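Local coordinates for NreA protein (Staphylococcus carnosus subsp. carnosus, PDB 4IUK) that binds nitrate in a pocket of its GAF domain and probably acts as an intracellular nitrate sensor for a two-component regulatory system, at residues I55-A60 with R69-R74; E113-M118 with G136-R141; V119-W124 with F150-R155. One frame throughout, in Å; residues are numbered along the deposited sequence.

Contact 1: I55-A60 with R69-R74. With NO3 (nitrate ion), chain C.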
# COMPACT_ATOMS: atom_id res chain seq x y z
N ILE A 55 9.95 -4.59 -6.50
CA ILE A 55 9.02 -3.62 -5.93
C ILE A 55 9.60 -3.08 -4.63
O ILE A 55 10.07 -3.84 -3.79
CB ILE A 55 7.64 -4.24 -5.65
CG1 ILE A 55 6.98 -4.71 -6.94
CG2 ILE A 55 6.73 -3.24 -4.94
CD1 ILE A 55 6.61 -3.58 -7.87
N LYS A 56 9.58 -1.76 -4.48
CA LYS A 56 10.01 -1.15 -3.24
C LYS A 56 8.98 -0.15 -2.75
O LYS A 56 8.17 0.38 -3.53
CB LYS A 56 11.37 -0.46 -3.41
CG LYS A 56 12.48 -1.39 -3.88
CD LYS A 56 13.72 -1.21 -3.04
CE LYS A 56 14.16 0.24 -3.04
NZ LYS A 56 14.43 0.73 -4.42
N TRP A 57 9.00 0.10 -1.45
CA TRP A 57 8.15 1.12 -0.86
C TRP A 57 8.83 2.48 -0.97
O TRP A 57 9.47 2.95 -0.03
CB TRP A 57 7.81 0.76 0.59
CG TRP A 57 6.91 -0.43 0.64
CD1 TRP A 57 7.26 -1.73 0.85
CD2 TRP A 57 5.49 -0.43 0.41
NE1 TRP A 57 6.14 -2.54 0.79
CE2 TRP A 57 5.05 -1.76 0.52
CE3 TRP A 57 4.55 0.58 0.14
CZ2 TRP A 57 3.70 -2.12 0.37
CZ3 TRP A 57 3.22 0.23 -0.02
CH2 TRP A 57 2.81 -1.11 0.10
N LYS A 58 8.68 3.09 -2.14
CA LYS A 58 9.39 4.32 -2.49
C LYS A 58 8.99 5.54 -1.66
O LYS A 58 9.85 6.34 -1.30
CB LYS A 58 9.21 4.63 -3.98
CG LYS A 58 9.94 3.68 -4.91
N TYR A 59 7.70 5.67 -1.36
CA TYR A 59 7.21 6.81 -0.59
C TYR A 59 6.43 6.36 0.65
O TYR A 59 5.72 5.35 0.62
CB TYR A 59 6.31 7.70 -1.45
CG TYR A 59 6.99 8.25 -2.68
CD1 TYR A 59 7.71 9.44 -2.63
CD2 TYR A 59 6.91 7.58 -3.90
CE1 TYR A 59 8.34 9.94 -3.76
CE2 TYR A 59 7.53 8.08 -5.04
CZ TYR A 59 8.25 9.26 -4.96
OH TYR A 59 8.86 9.76 -6.08
N ALA A 60 6.56 7.12 1.74
CA ALA A 60 5.88 6.78 2.99
C ALA A 60 5.51 8.01 3.82
O ALA A 60 6.24 9.00 3.85
CB ALA A 60 6.71 5.81 3.81
N ARG A 69 12.34 1.21 4.08
CA ARG A 69 13.23 1.58 2.99
C ARG A 69 14.10 0.41 2.58
O ARG A 69 14.60 0.36 1.46
CB ARG A 69 14.13 2.75 3.40
CG ARG A 69 13.47 4.12 3.35
CD ARG A 69 14.53 5.21 3.40
NE ARG A 69 13.98 6.53 3.10
N MET A 70 14.26 -0.54 3.50
CA MET A 70 15.10 -1.72 3.26
C MET A 70 14.35 -2.87 2.60
O MET A 70 14.95 -3.88 2.25
CB MET A 70 15.72 -2.19 4.57
CG MET A 70 16.80 -1.26 5.12
N ILE A 71 13.04 -2.72 2.43
CA ILE A 71 12.23 -3.78 1.85
C ILE A 71 12.40 -3.86 0.33
O ILE A 71 12.16 -2.88 -0.38
CB ILE A 71 10.74 -3.59 2.19
CG1 ILE A 71 10.54 -3.66 3.70
CG2 ILE A 71 9.91 -4.64 1.49
CD1 ILE A 71 9.15 -3.27 4.15
N VAL A 72 12.82 -5.03 -0.16
CA VAL A 72 12.92 -5.28 -1.59
C VAL A 72 12.12 -6.53 -1.92
O VAL A 72 12.40 -7.60 -1.40
CB VAL A 72 14.38 -5.49 -2.03
CG1 VAL A 72 14.47 -5.61 -3.55
CG2 VAL A 72 15.26 -4.36 -1.53
N LEU A 73 11.11 -6.39 -2.77
CA LEU A 73 10.21 -7.50 -3.05
C LEU A 73 10.42 -8.04 -4.45
O LEU A 73 10.49 -7.28 -5.41
CB LEU A 73 8.75 -7.07 -2.89
CG LEU A 73 8.31 -6.53 -1.53
CD1 LEU A 73 6.89 -5.97 -1.60
CD2 LEU A 73 8.39 -7.62 -0.47
N ARG A 74 10.51 -9.36 -4.57
CA ARG A 74 10.53 -9.99 -5.87
C ARG A 74 9.10 -9.93 -6.42
O ARG A 74 8.14 -9.81 -5.65
CB ARG A 74 11.07 -11.42 -5.78
CG ARG A 74 12.56 -11.49 -5.42
CD ARG A 74 13.10 -12.93 -5.39
NE ARG A 74 14.40 -13.03 -4.71
CZ ARG A 74 15.53 -13.44 -5.28
NH1 ARG A 74 15.54 -13.83 -6.55
NH2 ARG A 74 16.65 -13.49 -4.57
N NO3 C . 4.81 -5.78 1.81
O1 NO3 C . 5.99 -5.40 2.45
O2 NO3 C . 4.53 -5.32 0.52
O3 NO3 C . 3.89 -6.61 2.45
O HOH W 1 11.22 -0.40 0.22

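Contact 2: E113-M118 with G136-R141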
# COMPACT_ATOMS: atom_id res chain seq x y z
N GLU A 113 5.80 -1.65 10.27
CA GLU A 113 5.07 -0.45 10.67
C GLU A 113 4.00 -0.71 11.73
O GLU A 113 3.30 0.21 12.14
CB GLU A 113 4.46 0.24 9.45
CG GLU A 113 5.46 0.98 8.59
CD GLU A 113 6.06 2.19 9.30
OE1 GLU A 113 7.17 2.62 8.93
OE2 GLU A 113 5.41 2.71 10.23
N ALA A 114 3.88 -1.97 12.16
CA ALA A 114 2.96 -2.37 13.23
C ALA A 114 1.50 -2.06 12.91
O ALA A 114 0.77 -1.55 13.76
CB ALA A 114 3.36 -1.72 14.55
N LEU A 115 1.08 -2.36 11.69
CA LEU A 115 -0.28 -2.06 11.25
C LEU A 115 -1.31 -3.01 11.87
O LEU A 115 -1.13 -4.23 11.84
CB LEU A 115 -0.37 -2.12 9.73
CG LEU A 115 0.55 -1.15 8.97
CD1 LEU A 115 0.25 -1.18 7.48
CD2 LEU A 115 0.43 0.27 9.52
N THR A 116 -2.38 -2.45 12.43
CA THR A 116 -3.45 -3.26 12.99
C THR A 116 -4.69 -3.34 12.09
O THR A 116 -5.62 -4.10 12.36
CB THR A 116 -3.85 -2.78 14.41
OG1 THR A 116 -4.41 -1.46 14.35
CG2 THR A 116 -2.65 -2.80 15.35
N ALA A 117 -4.68 -2.56 11.01
CA ALA A 117 -5.77 -2.54 10.03
C ALA A 117 -5.26 -1.84 8.77
O ALA A 117 -4.43 -0.93 8.88
CB ALA A 117 -6.97 -1.80 10.58
N MET A 118 -5.75 -2.22 7.59
CA MET A 118 -5.25 -1.61 6.36
C MET A 118 -6.07 -1.85 5.09
O MET A 118 -6.82 -2.82 4.97
CB MET A 118 -3.81 -2.05 6.08
CG MET A 118 -3.72 -3.40 5.42
SD MET A 118 -2.28 -4.32 5.96
CE MET A 118 -2.66 -5.95 5.32
N GLY A 136 -2.89 2.52 6.27
CA GLY A 136 -2.87 1.66 7.43
C GLY A 136 -3.21 2.37 8.72
O GLY A 136 -3.10 3.59 8.82
N GLN A 137 -3.64 1.59 9.70
CA GLN A 137 -3.92 2.11 11.03
C GLN A 137 -3.07 1.36 12.03
O GLN A 137 -2.58 0.26 11.76
CB GLN A 137 -5.40 1.96 11.38
CG GLN A 137 -6.37 2.67 10.44
CD GLN A 137 -6.48 4.16 10.75
OE1 GLN A 137 -5.48 4.87 10.82
NE2 GLN A 137 -7.72 4.64 10.92
N ARG A 138 -2.88 1.95 13.20
CA ARG A 138 -2.15 1.29 14.27
C ARG A 138 -3.00 1.28 15.54
O ARG A 138 -4.01 1.99 15.65
CB ARG A 138 -0.82 2.00 14.55
CG ARG A 138 0.17 1.99 13.40
CD ARG A 138 1.53 2.54 13.85
NE ARG A 138 2.44 2.74 12.72
CZ ARG A 138 2.47 3.84 11.97
NH1 ARG A 138 3.32 3.93 10.96
NH2 ARG A 138 1.66 4.85 12.24
N GLU A 139 -2.58 0.45 16.49
CA GLU A 139 -3.14 0.44 17.83
C GLU A 139 -4.65 0.20 17.86
O GLU A 139 -5.36 0.75 18.70
CB GLU A 139 -2.79 1.75 18.55
CG GLU A 139 -1.31 2.02 18.62
CD GLU A 139 -0.97 3.09 19.64
OE1 GLU A 139 -0.92 2.76 20.85
OE2 GLU A 139 -0.76 4.25 19.24
N GLY A 140 -5.13 -0.62 16.94
CA GLY A 140 -6.52 -1.03 16.96
C GLY A 140 -7.51 0.00 16.45
O GLY A 140 -8.72 -0.22 16.54
N ARG A 141 -7.02 1.13 15.94
CA ARG A 141 -7.93 2.13 15.38
C ARG A 141 -8.56 1.59 14.11
O ARG A 141 -7.85 1.14 13.22
CB ARG A 141 -7.20 3.45 15.09
CG ARG A 141 -6.71 4.18 16.33
CD ARG A 141 -5.80 5.34 15.96
NE ARG A 141 -4.80 5.58 16.99
CZ ARG A 141 -3.53 5.18 16.92
NH1 ARG A 141 -3.08 4.54 15.85
NH2 ARG A 141 -2.69 5.44 17.92
O HOH W 2 0.31 -0.85 16.41
O HOH W 3 -6.88 -1.74 13.76

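Contact 3: V119-W124 with F150-R155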
# COMPACT_ATOMS: atom_id res chain seq x y z
N VAL A 119 -5.91 -0.93 4.15
CA VAL A 119 -6.47 -1.04 2.81
C VAL A 119 -5.31 -0.90 1.83
O VAL A 119 -4.49 0.00 1.95
CB VAL A 119 -7.48 0.09 2.53
CG1 VAL A 119 -8.25 -0.20 1.25
CG2 VAL A 119 -8.44 0.26 3.70
N ALA A 120 -5.23 -1.81 0.87
CA ALA A 120 -4.21 -1.73 -0.17
C ALA A 120 -4.90 -1.68 -1.53
O ALA A 120 -5.75 -2.52 -1.82
CB ALA A 120 -3.24 -2.90 -0.08
N ILE A 121 -4.52 -0.70 -2.35
CA ILE A 121 -5.24 -0.41 -3.58
C ILE A 121 -4.29 -0.44 -4.77
O ILE A 121 -3.23 0.17 -4.74
CB ILE A 121 -5.92 0.97 -3.50
CG1 ILE A 121 -7.02 0.95 -2.43
CG2 ILE A 121 -6.50 1.38 -4.84
CD1 ILE A 121 -7.47 2.32 -2.00
N PRO A 122 -4.68 -1.16 -5.83
CA PRO A 122 -3.81 -1.20 -7.01
C PRO A 122 -3.73 0.16 -7.67
O PRO A 122 -4.74 0.86 -7.78
CB PRO A 122 -4.52 -2.22 -7.92
CG PRO A 122 -5.94 -2.18 -7.49
CD PRO A 122 -5.90 -1.97 -6.01
N LEU A 123 -2.52 0.53 -8.06
CA LEU A 123 -2.32 1.75 -8.83
C LEU A 123 -2.18 1.34 -10.29
O LEU A 123 -1.33 0.52 -10.63
CB LEU A 123 -1.07 2.49 -8.37
CG LEU A 123 -1.04 2.92 -6.91
CD1 LEU A 123 0.29 3.62 -6.59
CD2 LEU A 123 -2.24 3.83 -6.59
N TRP A 124 -3.05 1.90 -11.13
CA TRP A 124 -3.08 1.59 -12.54
C TRP A 124 -2.54 2.76 -13.34
O TRP A 124 -2.97 3.90 -13.17
CB TRP A 124 -4.51 1.32 -12.99
CG TRP A 124 -5.08 0.02 -12.53
CD1 TRP A 124 -5.46 -0.32 -11.26
CD2 TRP A 124 -5.35 -1.13 -13.35
NE1 TRP A 124 -5.94 -1.60 -11.23
CE2 TRP A 124 -5.89 -2.12 -12.50
CE3 TRP A 124 -5.19 -1.42 -14.71
CZ2 TRP A 124 -6.27 -3.38 -12.97
CZ3 TRP A 124 -5.56 -2.66 -15.17
CH2 TRP A 124 -6.09 -3.63 -14.31
N PHE A 150 -12.65 3.68 -1.43
CA PHE A 150 -11.72 4.80 -1.61
C PHE A 150 -11.24 4.88 -3.06
O PHE A 150 -10.97 3.86 -3.69
CB PHE A 150 -10.52 4.67 -0.67
CG PHE A 150 -9.56 5.83 -0.77
CD1 PHE A 150 -9.75 6.97 -0.00
CD2 PHE A 150 -8.49 5.78 -1.64
CE1 PHE A 150 -8.88 8.04 -0.10
CE2 PHE A 150 -7.61 6.86 -1.74
CZ PHE A 150 -7.81 7.99 -0.97
N ARG A 151 -11.13 6.10 -3.57
CA ARG A 151 -10.80 6.30 -4.97
C ARG A 151 -9.47 7.03 -5.16
O ARG A 151 -9.23 8.08 -4.56
CB ARG A 151 -11.92 7.06 -5.67
CG ARG A 151 -13.26 6.34 -5.60
CD ARG A 151 -13.74 5.89 -6.97
NE ARG A 151 -12.68 5.30 -7.79
CZ ARG A 151 -12.73 5.24 -9.12
NH1 ARG A 151 -11.73 4.69 -9.80
NH2 ARG A 151 -13.77 5.73 -9.77
N ILE A 152 -8.61 6.45 -6.00
CA ILE A 152 -7.31 7.02 -6.30
C ILE A 152 -7.41 8.19 -7.26
O ILE A 152 -6.74 9.21 -7.08
CB ILE A 152 -6.40 5.97 -6.97
CG1 ILE A 152 -6.26 4.73 -6.09
CG2 ILE A 152 -5.03 6.57 -7.26
CD1 ILE A 152 -5.30 4.89 -4.95
N ASN A 153 -8.25 8.03 -8.28
CA ASN A 153 -8.31 8.94 -9.43
C ASN A 153 -8.40 10.42 -9.08
O ASN A 153 -9.11 10.80 -8.15
CB ASN A 153 -9.46 8.55 -10.36
CG ASN A 153 -9.48 7.06 -10.68
OD1 ASN A 153 -9.08 6.23 -9.86
ND2 ASN A 153 -9.94 6.72 -11.87
N GLN A 154 -7.66 11.22 -9.83
CA GLN A 154 -7.58 12.67 -9.63
C GLN A 154 -7.11 13.02 -8.22
O GLN A 154 -7.46 14.07 -7.69
CB GLN A 154 -8.92 13.34 -9.93
N ARG A 155 -6.29 12.16 -7.63
CA ARG A 155 -5.78 12.41 -6.29
C ARG A 155 -4.35 11.92 -6.14
O ARG A 155 -3.68 12.22 -5.15
CB ARG A 155 -6.67 11.75 -5.24
CG ARG A 155 -6.69 12.48 -3.91
CD ARG A 155 -7.74 11.89 -3.00
NE ARG A 155 -7.72 12.49 -1.67
CZ ARG A 155 -8.49 12.06 -0.67
NH1 ARG A 155 -9.31 11.04 -0.87
NH2 ARG A 155 -8.44 12.65 0.52

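Contact 1: I55-A60 with R69-R74
With CG of Trp57 anti to its carbonyl carbon (chi1 -69°), the indole leans toward Ile71, and its pyrrole edge is presented to CG2 of that residue and to a bound nitrate. CG2 of Ile71 lies close to the ring plane, 4.0 Å from Trp57 CD1, and the two side chains meet at a slant. Next along the same edge, Trp57 NE1 donates to nitrate O2 at 3.2 Å, a bent bond of 135°, with a weaker second contact to O1. CD1 of Leu73 packs against the anion as well, 3.2 Å from O2.

The backbones behind these side chains form the edge of the GAF sheet. Ile55 and Leu73 are an antiparallel hydrogen-bonded pair: Ile55 N reaches Leu73 O at 3.0 Å and Leu73 N reaches Ile55 O at 2.9 Å, both in the carbonyl plane. Beyond this pair the strands part, and a water bridges Trp57 N and Ile71 O. On the Lys56 and Val72 side, the lysine CD lies 3.8 Å from Val72 CG2, while its NZ pairs with Glu47.

Leu79 N, Ala80 N and Ile109 N also donate to the nitrate. These backbone donors lie near the starts of helices 78-86 and 108-113, whose dipoles would probably help stabilise the negative charge, so neutral N-H groups and apolar walls together suit a small, flat anion.

Contact 2: E113-M118 with G136-R141
Thr116 OG1 is gripped from two directions: Gly140 N donates to it at 2.8 Å, and a water lies 2.6 Å from the same oxygen and passes on to Arg141 O. A chi1 of 65° sets the hydroxyl between the backbone N and the carbonyl carbon of Thr116, facing the type I' turn that runs from Arg138 to Arg141. The threonine CG2 lies against the same turn near Glu139 N, and a second water ties Glu139 N to Ala114 O.

Next to the turn, Thr116 and Ala117 both face Gln137 in a classic beta bulge. Gln137 O accepts from Thr116 N at 2.8 Å, and Gln137 N donates to Ala117 O, also at 2.8 Å. Further along, Met118 faces Gly136 as a non-hydrogen-bonded pair, with backbones only 4.2 Å apart between CA atoms; CD2 of Leu115 rests over the glycine CA.

Arg138 runs extended from CG to NE past Ala114 O, where a Schellman motif ends helix 108-113. It takes hold of Glu113 side-on with two nitrogens: NE donates to the backbone Glu113 O at 2.7 Å, while NH1 forms a salt bridge to OE2, met on the anti side of a carboxylate turned 62° from the guanidinium. NH1 also binds Gly62 O, and OE2 receives Ile64 N. One arginine thus binds a carbonyl at the helix end and one oxygen of a buried carboxylate, and the ion pair probably keeps Glu113 charged while it joins the helix, the 138-141 turn and the loop at Gly62-Ile64.

Contact 3: V119-W124 with F150-R155
Ile121, on strand 117-125 between 128-137 and the edge strand 90-92 of the GAF-domain sheet, packs between Phe150 and Ile152 of an irregular segment that runs alongside the strand over one face of the sheet. The tight part is purely apolar and no hydrogen bond joins the two segments. Ile121 uses both of its branches: CD1 approaches Phe150 CD2 at 3.6 Å, the two side chains meeting at about a right angle, while CG2 points tip to tip at Ile152, 3.6 Å from its CG1. The phenylalanine owes this contact to a chi1 of -177°, which places its ring anti to the backbone N and extended across the sheet face, where Ile32 and Glu36 of helix 25-36 also touch it. Leu133 of the neighbouring strand lies against both Leu123 and Ile152.

The outer side of 150-155 is looser. Arg151 points away from the strand toward Asp161, with which its NH1 forms a salt bridge, and the same aspartate receives Ile152 N. From Ile152 the chain makes a type II turn to Arg155; Gln154, at its exposed corner, stays far from the strand, and Arg155 pairs with Glu36 of helix 25-36. Polar tethers along the outside therefore hold the segment while Phe150 and Ile152 point inward.

Across the strand, Ala120 and Pro122 face the other side of the sheet and touch Val83 of helix 78-86, so that 119-124 carries packing on both faces. At the far end of the contact, Leu123 and Ile152 cross nearly at right angles, with Leu123 CD2 3.6 Å from Ile152 CD1.

Overall arrangement
After helix 25-36 and strand 40-47, the chain enters strand 54-61, and contact 1 closes a short loop that adds 72-73 as an outermost strand of the sheet. The chain then passes through helices 78-86 and 108-113 before contact 2 opens at 113, so contacts 1 and 2 are in series. Contact 2 joins the start of strand 117-125 to the end of 128-137; contact 3 begins on the same strand before contact 2 has closed, and ends on the loop at 150-155, so the two cross. Centres of contacts 1 and 3 lie about 18 Å apart on opposite sides of the chain's centre, linked by the single antiparallel sheet.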